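Local coordinates for UspA domain-containing protein (Pyrococcus horikoshii, PDB 2DUM) that is of unknown function but belongs to the universal stress protein A family, at residues 97-102 with 110-115. Numbering follows the deposited sequence.
Sequences RTIIRF and VKVAEE
The guanidinium of R101 has the methyl CG2 of V112 over the centre of one face, at a closeness that is doubtful and on which nothing rests, and the carboxylate of E115 reaches its edge, with OE1 near the guanidinium plane. This is the packing of a helix on an outermost strand of the five-stranded parallel sheet of a universal stress protein fold: helix 105-115 follows strand 95-103, and the two short segments run at 137° with axes 10.9 Å apart. Both carboxylate oxygens of E115 lie near R101 NH1, OE2 at 3.1 Å in a salt bridge and OE1 at 3.2 Å, with the carboxylate and guanidinium planes turned 49° from each other. The arginine chain bends at chi2 (-70°) and again at chi3, which carries its end over V112 while NH2 bridges to E108 on the same helix. A leucine here would probably leave the E115 carboxylate without its partner in this contact and take from E108 one of its two basic mates, the other being K111. Two residues earlier on the strand the contact is apolar: I99 touches L39 of strand 35-43, as does the buried V112. The I99 and V112 side chains run antiparallel, side by side, and touch through single methyls, I99 CD1 and V112 CG1, 4.0 Å apart.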
# COMPACT_ATOMS: atom_id res chain seq x y z
N ARG A 97 -12.15 15.66 -6.74
CA ARG A 97 -12.77 15.72 -8.04
C ARG A 97 -13.27 14.38 -8.42
O ARG A 97 -13.20 13.44 -7.64
CB ARG A 97 -11.82 16.18 -9.11
CG ARG A 97 -10.48 15.64 -9.06
CD ARG A 97 -9.76 16.55 -10.01
NE ARG A 97 -9.78 16.01 -11.35
CZ ARG A 97 -8.67 15.74 -12.06
NH1 ARG A 97 -8.87 15.18 -13.26
NH2 ARG A 97 -7.40 16.03 -11.60
N THR A 98 -13.77 14.28 -9.64
CA THR A 98 -14.35 13.05 -10.15
C THR A 98 -13.71 12.77 -11.52
O THR A 98 -13.29 13.70 -12.21
CB THR A 98 -15.86 13.17 -10.23
OG1 THR A 98 -16.18 14.35 -10.97
CG2 THR A 98 -16.50 13.22 -8.80
N ILE A 99 -13.52 11.48 -11.82
CA ILE A 99 -13.35 11.05 -13.16
C ILE A 99 -14.10 9.73 -13.32
O ILE A 99 -14.20 8.92 -12.38
CB ILE A 99 -11.93 10.76 -13.47
CG1 ILE A 99 -10.99 11.90 -13.12
CG2 ILE A 99 -11.79 10.54 -14.91
CD1 ILE A 99 -9.56 11.51 -13.43
N ILE A 100 -14.62 9.54 -14.53
CA ILE A 100 -15.47 8.42 -14.94
C ILE A 100 -14.80 8.05 -16.24
O ILE A 100 -14.70 8.93 -17.15
CB ILE A 100 -16.88 8.90 -15.38
CG1 ILE A 100 -17.92 8.83 -14.25
CG2 ILE A 100 -17.48 7.95 -16.31
CD1 ILE A 100 -17.69 9.74 -12.91
N ARG A 101 -14.35 6.79 -16.34
CA ARG A 101 -13.83 6.28 -17.59
C ARG A 101 -14.55 5.01 -17.85
O ARG A 101 -15.09 4.43 -16.93
CB ARG A 101 -12.33 6.05 -17.48
CG ARG A 101 -11.50 7.16 -16.79
CD ARG A 101 -11.38 8.45 -17.57
NE ARG A 101 -10.00 8.67 -18.02
CZ ARG A 101 -9.08 7.73 -18.32
NH1 ARG A 101 -7.85 8.13 -18.73
NH2 ARG A 101 -9.35 6.39 -18.23
N PHE A 102 -14.62 4.60 -19.13
CA PHE A 102 -15.04 3.22 -19.53
C PHE A 102 -13.87 2.28 -19.66
O PHE A 102 -12.78 2.71 -20.05
CB PHE A 102 -15.83 3.25 -20.86
CG PHE A 102 -17.10 3.92 -20.70
CD1 PHE A 102 -17.24 5.27 -21.07
CD2 PHE A 102 -18.12 3.29 -19.98
CE1 PHE A 102 -18.45 5.98 -20.80
CE2 PHE A 102 -19.32 3.99 -19.70
CZ PHE A 102 -19.49 5.34 -20.11
N VAL A 110 -4.73 2.32 -13.82
CA VAL A 110 -3.33 2.51 -14.01
C VAL A 110 -3.06 3.64 -15.04
O VAL A 110 -2.10 4.42 -14.98
CB VAL A 110 -2.75 1.23 -14.53
CG1 VAL A 110 -1.29 1.46 -14.91
CG2 VAL A 110 -2.87 0.18 -13.48
N LYS A 111 -3.96 3.70 -16.00
CA LYS A 111 -3.87 4.70 -17.05
C LYS A 111 -4.01 6.05 -16.40
O LYS A 111 -3.13 6.88 -16.54
CB LYS A 111 -4.87 4.46 -18.22
CG LYS A 111 -4.17 3.94 -19.50
CD LYS A 111 -4.88 2.84 -20.26
CE LYS A 111 -6.09 3.42 -20.96
NZ LYS A 111 -6.98 2.32 -21.49
N VAL A 112 -5.06 6.23 -15.64
CA VAL A 112 -5.33 7.50 -14.98
C VAL A 112 -4.31 7.81 -13.88
O VAL A 112 -3.96 8.95 -13.68
CB VAL A 112 -6.71 7.49 -14.31
CG1 VAL A 112 -6.84 8.60 -13.27
CG2 VAL A 112 -7.88 7.56 -15.36
N ALA A 113 -3.83 6.81 -13.14
CA ALA A 113 -2.81 7.11 -12.18
C ALA A 113 -1.77 7.88 -12.91
O ALA A 113 -1.54 9.04 -12.60
CB ALA A 113 -2.24 5.88 -11.63
N GLU A 114 -1.20 7.26 -13.94
CA GLU A 114 0.03 7.78 -14.52
C GLU A 114 -0.10 9.14 -15.14
O GLU A 114 0.86 9.94 -15.13
CB GLU A 114 0.68 6.83 -15.54
CG GLU A 114 2.20 7.06 -15.65
CD GLU A 114 2.98 6.37 -14.49
OE1 GLU A 114 2.57 5.23 -14.06
OE2 GLU A 114 4.00 6.96 -14.00
N GLU A 115 -1.29 9.35 -15.69
CA GLU A 115 -1.61 10.55 -16.43
C GLU A 115 -1.89 11.79 -15.58
O GLU A 115 -1.77 12.90 -16.10
CB GLU A 115 -2.90 10.37 -17.24
CG GLU A 115 -2.98 9.35 -18.35
CD GLU A 115 -4.45 9.13 -18.73
OE1 GLU A 115 -4.73 8.27 -19.60
OE2 GLU A 115 -5.36 9.81 -18.16